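Local coordinates for nitrate transport protein (Xanthomonas axonopodis pv. citri, PDB 3KSX), which binds alkanesulfonates as the periplasmic binding protein SsuA, and probably delivers them to an ABC-type importer in the inner membrane, at residues I115-P118 and S119-L123; A127-G131 and K132-F136; F214-S217 and R218-T222; Q277-S280 and A281-K285; K37-S40 and S41-L44. All coordinates share one frame; numbering follows the deposited sequence.

Contact 1 of 5, residues I115-P118 and S119-L123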
# COMPACT_ATOMS: atom_id res chain seq x y z
N ILE A 115 12.32 1.02 6.80
CA ILE A 115 13.47 0.25 6.48
C ILE A 115 13.90 -0.45 7.78
O ILE A 115 14.19 0.24 8.80
CB ILE A 115 14.55 1.16 5.90
CG1 ILE A 115 14.00 2.00 4.70
CG2 ILE A 115 15.88 0.39 5.47
CD1 ILE A 115 15.13 2.96 4.14
N LEU A 116 13.95 -1.79 7.69
CA LEU A 116 14.32 -2.69 8.78
C LEU A 116 15.71 -3.25 8.50
O LEU A 116 16.08 -3.47 7.33
CB LEU A 116 13.27 -3.80 8.91
CG LEU A 116 11.80 -3.48 9.15
CD1 LEU A 116 11.05 -4.73 9.43
CD2 LEU A 116 11.67 -2.51 10.26
N VAL A 117 16.49 -3.48 9.55
CA VAL A 117 17.69 -4.26 9.47
C VAL A 117 17.62 -5.38 10.49
O VAL A 117 16.89 -5.24 11.56
CB VAL A 117 19.02 -3.44 9.66
CG1 VAL A 117 19.10 -2.34 8.59
CG2 VAL A 117 19.03 -2.84 11.08
N PRO A 118 18.32 -6.48 10.21
CA PRO A 118 18.39 -7.53 11.22
C PRO A 118 18.95 -6.89 12.50
O PRO A 118 19.86 -6.04 12.45
CB PRO A 118 19.42 -8.53 10.64
CG PRO A 118 19.21 -8.36 9.13
CD PRO A 118 19.11 -6.85 9.00
N SER A 119 18.39 -7.31 13.62
CA SER A 119 18.76 -6.74 14.93
C SER A 119 20.25 -6.97 15.23
O SER A 119 20.93 -6.11 15.79
CB SER A 119 17.80 -7.21 16.02
OG SER A 119 17.75 -8.62 16.09
N LYS A 120 20.83 -8.07 14.70
CA LYS A 120 22.22 -8.34 14.97
C LYS A 120 23.20 -7.49 14.19
O LYS A 120 24.40 -7.55 14.43
CB LYS A 120 22.55 -9.80 14.72
CG LYS A 120 22.48 -10.20 13.25
CD LYS A 120 23.82 -10.73 12.75
CE LYS A 120 23.70 -12.16 12.27
NZ LYS A 120 24.71 -12.40 11.15
N SER A 121 22.69 -6.77 13.21
CA SER A 121 23.46 -6.01 12.27
C SER A 121 24.29 -4.87 12.83
O SER A 121 23.89 -4.21 13.84
CB SER A 121 22.42 -5.47 11.25
OG SER A 121 22.87 -4.37 10.61
N ALA A 122 25.40 -4.58 12.16
CA ALA A 122 26.19 -3.37 12.43
C ALA A 122 25.61 -2.12 11.79
O ALA A 122 26.20 -1.00 11.95
CB ALA A 122 27.63 -3.53 11.91
N LEU A 123 24.50 -2.24 11.05
CA LEU A 123 23.97 -1.03 10.38
C LEU A 123 23.16 -0.19 11.33
O LEU A 123 22.28 -0.72 11.98
CB LEU A 123 23.10 -1.40 9.14
CG LEU A 123 23.69 -2.43 8.21
CD1 LEU A 123 22.70 -2.66 7.05
CD2 LEU A 123 25.11 -2.04 7.72
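V117 and L123 touch where strand 113-118 ends and the chain doubles back through a type I beta turn from P118 to S121. The V117 CB faces the turn and lies 4.1 Å from S121 OG. From there the two methyls part. CG1, set opposite the carbonyl carbon (chi1 -59°), meets L123 CD1 at 3.9 Å and also lies near L123 CB, the two side chains crossing at a slant. CG2 takes the other direction and reaches the backbone L123 O at 4.0 Å, with S121 OG nearly as close. One valine thus touches both the apolar and the polar parts of the returning segment. S121 OG accepts a nearly straight bond from L123 N at 2.7 Å, an ST turn that bends the chain back towards the valine. The beta turn itself is closed by S121 N, which donates to P118 O, although the position of that oxygen is less certain. A sulfate ion, most likely from the crystallisation medium, lies about 3 Å from the side chain of S121. Among its neighbours, V117 packs against R199 and L201 of strand 198-203 and A181 of strand 181-185, while S119 OG bonds to G196 O and R199 holds S119 O and L123 O. The turn is thereby fastened to the edge strand of its sheet.

Contact 2 of 5, residues A127-G131 and K132-F136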
# COMPACT_ATOMS: atom_id res chain seq x y z
N ALA A 127 23.28 6.02 6.07
CA ALA A 127 24.50 6.03 5.30
C ALA A 127 25.14 4.69 5.24
O ALA A 127 25.77 4.32 4.22
CB ALA A 127 25.49 7.09 5.84
N ASP A 128 24.93 3.90 6.30
CA ASP A 128 25.49 2.55 6.37
C ASP A 128 24.91 1.57 5.32
O ASP A 128 25.46 0.49 5.08
CB ASP A 128 25.20 1.98 7.75
CG ASP A 128 26.05 2.57 8.84
OD1 ASP A 128 27.15 3.12 8.57
OD2 ASP A 128 25.62 2.42 10.01
N LEU A 129 23.79 1.92 4.68
CA LEU A 129 23.21 1.12 3.56
C LEU A 129 23.99 1.18 2.24
O LEU A 129 23.79 0.33 1.39
CB LEU A 129 21.74 1.53 3.27
CG LEU A 129 20.76 1.44 4.46
CD1 LEU A 129 19.45 2.09 4.15
CD2 LEU A 129 20.43 0.04 4.80
N LYS A 130 24.92 2.12 2.08
CA LYS A 130 25.70 2.12 0.83
C LYS A 130 26.29 0.72 0.64
O LYS A 130 26.93 0.13 1.56
CB LYS A 130 26.83 3.16 0.86
CG LYS A 130 27.71 3.15 -0.43
CD LYS A 130 28.89 4.13 -0.26
CE LYS A 130 29.85 4.15 -1.47
NZ LYS A 130 29.96 2.86 -2.24
N GLY A 131 26.09 0.18 -0.55
CA GLY A 131 26.70 -1.09 -0.92
C GLY A 131 26.04 -2.33 -0.40
O GLY A 131 26.54 -3.46 -0.64
N LYS A 132 24.86 -2.19 0.21
CA LYS A 132 24.17 -3.31 0.84
C LYS A 132 22.98 -3.82 -0.02
O LYS A 132 22.45 -3.09 -0.85
CB LYS A 132 23.65 -2.91 2.21
CG LYS A 132 24.68 -2.34 3.16
CD LYS A 132 25.65 -3.36 3.58
CE LYS A 132 26.53 -2.68 4.60
NZ LYS A 132 27.94 -3.00 4.35
N ARG A 133 22.59 -5.06 0.25
CA ARG A 133 21.52 -5.78 -0.44
C ARG A 133 20.25 -5.50 0.33
O ARG A 133 20.14 -5.85 1.49
CB ARG A 133 21.80 -7.27 -0.38
CG ARG A 133 22.85 -7.65 -1.32
CD ARG A 133 22.95 -9.13 -1.35
NE ARG A 133 23.85 -9.37 -2.47
CZ ARG A 133 23.88 -10.46 -3.22
NH1 ARG A 133 23.06 -11.49 -2.97
NH2 ARG A 133 24.76 -10.51 -4.23
N ILE A 134 19.34 -4.80 -0.32
CA ILE A 134 18.09 -4.36 0.29
C ILE A 134 16.89 -4.98 -0.42
O ILE A 134 16.69 -4.73 -1.63
CB ILE A 134 18.00 -2.85 0.26
CG1 ILE A 134 19.33 -2.19 0.75
CG2 ILE A 134 16.80 -2.36 1.03
CD1 ILE A 134 19.18 -0.67 0.84
N ALA A 135 16.10 -5.77 0.29
CA ALA A 135 14.88 -6.44 -0.20
C ALA A 135 13.72 -5.44 -0.19
O ALA A 135 13.54 -4.68 0.79
CB ALA A 135 14.50 -7.57 0.79
N PHE A 136 12.92 -5.45 -1.24
CA PHE A 136 11.61 -4.70 -1.22
C PHE A 136 10.80 -5.12 -2.41
O PHE A 136 11.34 -5.64 -3.38
CB PHE A 136 11.75 -3.13 -1.28
CG PHE A 136 12.63 -2.62 -2.43
CD1 PHE A 136 12.02 -2.07 -3.61
CD2 PHE A 136 14.02 -2.65 -2.37
CE1 PHE A 136 12.79 -1.58 -4.64
CE2 PHE A 136 14.84 -2.14 -3.44
CZ PHE A 136 14.18 -1.65 -4.57
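K132 folds its aliphatic chain back over the backbone of D128 and L129, and with L129 and G131 it makes up most of this local contact. The lysine enters at the last position of a type II beta turn from L129 to K132. K132 N closes the turn by donating to L129 O at 3.0 Å. Its CB and CG then pass L129 O, CG at 3.3 Å, and a bend at chi2 (-68°) carries the chain on to D128 O, which CE approaches at 3.4 Å. G131 fills the third turn position with a positive phi of 79°, readily adopted by glycine. L129, closing the short 3-10 segment, has its apolar partner in I134 of the new strand, with L129 CB 4.2 Å from I134 CD1. Around the turn, L129 and I134 both lean on helix 141-152, through L150 and L146 respectively, and D128 OD2 accepts from R124 N and T125 N. Chemically, the contact divides into a small apolar step towards the helix and a row of backbone carbonyls along which the lysine methylenes run, L129 O beside CB and CG and D128 O beside CE. Any effect of these oxygens on the ammonium group is probably no more than weakly electrostatic.

Contact 3 of 5, residues F214-S217 and R218-T222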
# COMPACT_ATOMS: atom_id res chain seq x y z
N PHE A 214 -7.39 4.10 -4.16
CA PHE A 214 -8.26 3.11 -4.79
C PHE A 214 -8.23 3.29 -6.32
O PHE A 214 -8.33 4.42 -6.79
CB PHE A 214 -9.65 3.18 -4.17
CG PHE A 214 -9.75 2.30 -3.00
CD1 PHE A 214 -9.23 2.72 -1.75
CD2 PHE A 214 -10.20 0.98 -3.15
CE1 PHE A 214 -9.25 1.82 -0.61
CE2 PHE A 214 -10.24 0.11 -2.07
CZ PHE A 214 -9.74 0.51 -0.80
N LEU A 215 -7.92 2.21 -7.06
CA LEU A 215 -7.79 2.14 -8.52
C LEU A 215 -9.01 1.38 -9.08
O LEU A 215 -9.52 0.44 -8.49
CB LEU A 215 -6.46 1.49 -9.00
CG LEU A 215 -5.14 2.25 -8.68
CD1 LEU A 215 -5.32 3.81 -8.78
CD2 LEU A 215 -4.66 1.91 -7.25
N SER A 216 -9.44 1.77 -10.25
CA SER A 216 -10.55 1.05 -10.86
C SER A 216 -10.24 0.88 -12.33
O SER A 216 -9.39 1.63 -12.94
CB SER A 216 -11.83 1.88 -10.72
OG SER A 216 -12.98 1.24 -11.28
N SER A 217 -10.94 -0.09 -12.92
CA SER A 217 -11.07 -0.25 -14.34
C SER A 217 -11.76 1.02 -14.87
O SER A 217 -12.70 1.52 -14.23
CB SER A 217 -11.97 -1.50 -14.58
OG SER A 217 -12.74 -1.41 -15.77
N ARG A 218 -11.26 1.61 -15.94
CA ARG A 218 -11.97 2.75 -16.56
C ARG A 218 -13.41 2.36 -17.05
O ARG A 218 -14.40 3.12 -16.81
CB ARG A 218 -11.15 3.32 -17.71
CG ARG A 218 -11.93 4.39 -18.51
CD ARG A 218 -11.12 4.98 -19.65
NE ARG A 218 -9.89 5.64 -19.20
CZ ARG A 218 -9.77 6.94 -18.89
NH1 ARG A 218 -10.82 7.74 -18.99
NH2 ARG A 218 -8.58 7.44 -18.51
N ARG A 219 -13.56 1.18 -17.67
CA ARG A 219 -14.93 0.72 -18.03
C ARG A 219 -15.90 0.58 -16.85
O ARG A 219 -17.04 0.98 -16.93
CB ARG A 219 -14.84 -0.58 -18.78
CG ARG A 219 -14.28 -0.36 -20.17
CD ARG A 219 -14.03 -1.70 -20.91
NE ARG A 219 -14.00 -1.50 -22.37
CZ ARG A 219 -15.04 -1.75 -23.17
NH1 ARG A 219 -16.19 -2.23 -22.63
NH2 ARG A 219 -14.94 -1.55 -24.52
N TYR A 220 -15.44 0.02 -15.74
CA TYR A 220 -16.35 -0.25 -14.63
C TYR A 220 -16.76 1.10 -13.99
O TYR A 220 -17.89 1.25 -13.64
CB TYR A 220 -15.70 -1.18 -13.62
CG TYR A 220 -16.61 -1.80 -12.55
CD1 TYR A 220 -17.29 -3.00 -12.78
CD2 TYR A 220 -16.74 -1.19 -11.30
CE1 TYR A 220 -18.09 -3.58 -11.78
CE2 TYR A 220 -17.50 -1.78 -10.28
CZ TYR A 220 -18.15 -2.98 -10.52
OH TYR A 220 -18.90 -3.52 -9.51
N ALA A 221 -15.79 2.02 -13.80
CA ALA A 221 -16.06 3.28 -13.12
C ALA A 221 -16.97 4.18 -14.00
O ALA A 221 -17.85 4.90 -13.51
CB ALA A 221 -14.72 4.00 -12.76
N THR A 222 -16.77 4.10 -15.31
CA THR A 222 -17.64 4.79 -16.28
C THR A 222 -19.07 4.25 -16.24
O THR A 222 -20.01 5.06 -16.17
CB THR A 222 -17.03 4.68 -17.65
OG1 THR A 222 -15.81 5.39 -17.54
CG2 THR A 222 -17.88 5.39 -18.73
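S217 caps helix 218-223 with its own side chain: S217 OG accepts from Y220 N at 3.1 Å, with an N-H...O angle of 157°. Its carbonyl serves the same helix, as A221 N donates to S217 O at 3.2 Å. One serine therefore engages two successive N-H groups of the first turn. A residue further on, R218 O receives T222 N and T222 OG1 from opposite faces of its plane, the hydroxyl at 2.8 Å. This is a serine N-cap at a strand-to-helix junction: strand 212-217, an antiparallel member of a mixed five-stranded sheet, leads into the helix at S217, and the two short axes stand at 92° to each other. The packing gathers round the cap. S217 OG lies 3.7 Å from Y220 CB and nearly as close to R219 CB, whereas S216, with OG opposite its backbone N (chi1 -179°), puts that oxygen 3.6 Å from A221 CB. S216 OG is hydrogen-bonded to D81 O, just before the neighbouring strand 82-86. The A221 methyl sits 3.5 Å from S217 O and rests against L101 of strand 100-106. Further out, the Y220 ring turns away from the strand towards F227 and V228 of helix 225-244 and meets the W224 ring, with OH bonded to Q30 O, while R218 NE forms a salt bridge with D99.

Contact 4 of 5, residues Q277-S280 and A281-K285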
# COMPACT_ATOMS: atom_id res chain seq x y z
N GLN A 277 -11.04 8.99 0.56
CA GLN A 277 -11.85 10.16 0.11
C GLN A 277 -11.41 10.58 -1.28
O GLN A 277 -10.44 9.98 -1.86
CB GLN A 277 -11.62 11.28 1.05
CG GLN A 277 -10.16 11.35 1.50
CD GLN A 277 -10.00 12.15 2.77
OE1 GLN A 277 -9.94 11.60 3.88
NE2 GLN A 277 -9.89 13.45 2.61
N PRO A 278 -12.07 11.61 -1.82
CA PRO A 278 -11.76 12.04 -3.14
C PRO A 278 -10.38 12.61 -3.20
O PRO A 278 -9.83 13.08 -2.20
CB PRO A 278 -12.75 13.17 -3.40
CG PRO A 278 -13.91 12.89 -2.50
CD PRO A 278 -13.22 12.36 -1.27
N LEU A 279 -9.78 12.50 -4.35
CA LEU A 279 -8.46 13.09 -4.60
C LEU A 279 -8.57 14.61 -4.62
O LEU A 279 -9.47 15.21 -5.25
CB LEU A 279 -7.81 12.56 -5.92
CG LEU A 279 -7.25 11.09 -5.85
CD1 LEU A 279 -8.30 10.00 -6.04
CD2 LEU A 279 -6.22 10.94 -6.96
N SER A 280 -7.65 15.23 -3.90
CA SER A 280 -7.61 16.71 -3.88
C SER A 280 -6.58 17.18 -4.90
O SER A 280 -5.71 16.38 -5.31
CB SER A 280 -7.18 17.15 -2.45
OG SER A 280 -5.83 16.78 -2.18
N ALA A 281 -6.57 18.49 -5.23
CA ALA A 281 -5.58 19.04 -6.12
C ALA A 281 -4.15 18.80 -5.70
O ALA A 281 -3.30 18.38 -6.50
CB ALA A 281 -5.89 20.50 -6.42
N GLN A 282 -3.86 18.99 -4.42
CA GLN A 282 -2.51 18.83 -3.91
C GLN A 282 -2.06 17.37 -3.96
O GLN A 282 -0.91 17.12 -4.23
CB GLN A 282 -2.38 19.40 -2.48
CG GLN A 282 -2.49 20.93 -2.38
CD GLN A 282 -1.63 21.65 -3.40
OE1 GLN A 282 -2.15 22.38 -4.25
NE2 GLN A 282 -0.33 21.43 -3.35
N VAL A 283 -2.95 16.42 -3.70
CA VAL A 283 -2.64 15.00 -3.78
C VAL A 283 -2.28 14.60 -5.23
O VAL A 283 -1.22 13.95 -5.50
CB VAL A 283 -3.83 14.17 -3.20
CG1 VAL A 283 -3.74 12.80 -3.68
CG2 VAL A 283 -3.95 14.28 -1.57
N ILE A 284 -3.09 15.09 -6.20
CA ILE A 284 -2.80 14.82 -7.63
C ILE A 284 -1.42 15.37 -8.02
O ILE A 284 -0.57 14.67 -8.61
CB ILE A 284 -3.92 15.35 -8.52
CG1 ILE A 284 -5.23 14.60 -8.21
CG2 ILE A 284 -3.50 15.09 -10.03
CD1 ILE A 284 -6.44 15.43 -8.62
N LYS A 285 -1.17 16.60 -7.70
CA LYS A 285 0.16 17.22 -7.89
C LYS A 285 1.27 16.40 -7.23
O LYS A 285 2.35 16.22 -7.87
CB LYS A 285 0.13 18.70 -7.38
CG LYS A 285 -0.72 19.62 -8.32
CD LYS A 285 -0.87 21.07 -7.86
CE LYS A 285 0.40 21.85 -7.92
NZ LYS A 285 0.72 22.28 -9.31
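Two hydrogen bonds, both accepted by S280, start helix 281-296. The side-chain bond is the capping one: V283 N donates to S280 OG at 3.3 Å with an N-H...O angle of 159°. The hydroxyl is brought there by a chi1 of 68°, which sets OG between the backbone N and the carbonyl carbon, within reach of V283 N. The backbone bond is shorter and straighter, I284 N to S280 O at 3.1 Å, with the donor almost in line with the carbonyl. Contacts of mixed character follow from the cap. V283 CG2 comes within 3.2 Å of S280 OG, so the valine methyl lies close beside the capping oxygen, and I284 CG1 and CD1 both pass near S280 O, CG1 at 3.4 Å. The apolar contacts belong to L279. Its side chain meets that of I284 at about a right angle, with L279 CB and CD2 each 4.0 Å from I284 CG1, and L279 CG lies more loosely 4.5 Å from V283 CG1. In chemical terms, the serine hydroxyl supplies an acceptor to V283 N at the helix start, while S280 O makes the first regular helical bond, to I284 N. Hydrocarbon flanks this cap: L279 and V283 join it to W105 of strand 100-106 and F213 of strand 212-217, and I284 packs on the loop residues V306 and V310.

Contact 5 of 5, residues K37-S40 and S41-L44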
# COMPACT_ATOMS: atom_id res chain seq x y z
N LYS A 37 -4.00 -7.99 2.72
CA LYS A 37 -4.20 -8.31 4.16
C LYS A 37 -3.60 -7.28 5.12
O LYS A 37 -4.15 -7.03 6.22
CB LYS A 37 -3.69 -9.73 4.49
CG LYS A 37 -4.65 -10.90 4.09
CD LYS A 37 -4.33 -12.22 4.87
CE LYS A 37 -5.57 -13.14 5.06
NZ LYS A 37 -5.46 -13.90 6.39
N ALA A 38 -2.52 -6.64 4.72
CA ALA A 38 -1.96 -5.55 5.51
C ALA A 38 -2.92 -4.42 5.89
O ALA A 38 -2.74 -3.75 6.95
CB ALA A 38 -0.66 -4.95 4.81
N VAL A 39 -3.90 -4.17 5.03
CA VAL A 39 -4.76 -3.00 5.18
C VAL A 39 -5.89 -3.49 6.06
O VAL A 39 -6.88 -4.07 5.55
CB VAL A 39 -5.35 -2.45 3.86
CG1 VAL A 39 -6.10 -1.10 4.13
CG2 VAL A 39 -4.28 -2.28 2.77
N SER A 40 -5.66 -3.29 7.38
CA SER A 40 -6.57 -3.63 8.47
C SER A 40 -8.02 -3.19 8.22
O SER A 40 -8.97 -3.95 8.50
CB SER A 40 -6.04 -3.04 9.78
OG SER A 40 -5.02 -3.87 10.29
N SER A 41 -8.20 -2.03 7.60
CA SER A 41 -9.59 -1.58 7.36
C SER A 41 -10.35 -2.45 6.34
O SER A 41 -11.55 -2.73 6.53
CB SER A 41 -9.65 -0.10 7.03
OG SER A 41 -9.38 0.10 5.68
N LEU A 42 -9.64 -2.94 5.30
CA LEU A 42 -10.31 -3.73 4.26
C LEU A 42 -10.60 -5.11 4.76
O LEU A 42 -11.62 -5.72 4.40
CB LEU A 42 -9.47 -3.78 2.99
CG LEU A 42 -9.14 -2.40 2.39
CD1 LEU A 42 -8.56 -2.54 1.03
CD2 LEU A 42 -10.39 -1.55 2.35
N VAL A 43 -9.65 -5.64 5.54
CA VAL A 43 -9.87 -6.89 6.29
C VAL A 43 -11.14 -6.77 7.15
O VAL A 43 -11.99 -7.69 7.12
CB VAL A 43 -8.58 -7.37 7.15
CG1 VAL A 43 -8.89 -8.59 8.00
CG2 VAL A 43 -7.36 -7.67 6.23
N LEU A 44 -11.31 -5.65 7.88
CA LEU A 44 -12.54 -5.47 8.66
C LEU A 44 -13.77 -5.35 7.78
O LEU A 44 -14.78 -5.96 8.09
CB LEU A 44 -12.48 -4.30 9.62
CG LEU A 44 -11.55 -4.65 10.78
CD1 LEU A 44 -11.43 -3.45 11.60
CD2 LEU A 44 -12.01 -5.89 11.61
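V39 and L42 lie side by side and point the same way, on one flank of the first turn of helix 40-48. V39 CG1 is the branch that meets the leucine, 3.7 Å from L42 CG, and the same methyl also lies 3.8 Å from S41 OG. With CG1 opposite the backbone N (chi1 -173°), the valine leans along the helix start. V43 is directed back at the preceding loop: its CG2 reaches K37 O at 3.3 Å and lies close to V39 O as well. L44 runs past the S40 carbonyl, its CG 3.5 Å from S40 O. Beneath these side chains the backbone begins the helix from V39, the N-cap residue. V39 O is gripped twice. V43 N reaches it in the carbonyl plane and nearly straight at 3.2 Å, the regular helical bond, whereas L42 N comes from 50° above that plane at 3.0 Å and makes a more bent bond (133°), of the kind found in the tight opening turn of a helix. L44 N then continues the series to S40 O at 3.0 Å. A MOPS molecule lies about 4 Å from the V39 side chain, so the start of this helix borders the pocket where that sulfonate buffer is held. Helices 246-257 and 225-244 pack against this turn: V43 and S40 rest on L253 and L44 on S249 and T252 of the former, while S40, S41, L42 and L44 meet L242, D239, L235 and L241 of the latter.

How the contacts relate
Along the chain the order is contact 5, contact 1, contact 2, contact 3, contact 4. Contacts 1 and 2, with centres about 10 Å apart, belong to strands 113-118 and 133-136 of one mixed sheet and touch directly, L123 CD2 lying 3.5 Å from K132 CE. Contact 3 leaves strand 212-217 of the other mixed sheet; contact 4, about 17 Å away between centres, packs against that strand, and F214 of contact 3 meets L42 of contact 5. The centres of contacts 1 and 3 are about 41 Å apart, on opposite sides of the chain's centre. These two sheets are consistent with the two-lobed periplasmic binding fold, and contact 5, beside bound MOPS, lies nearest the chain's centre.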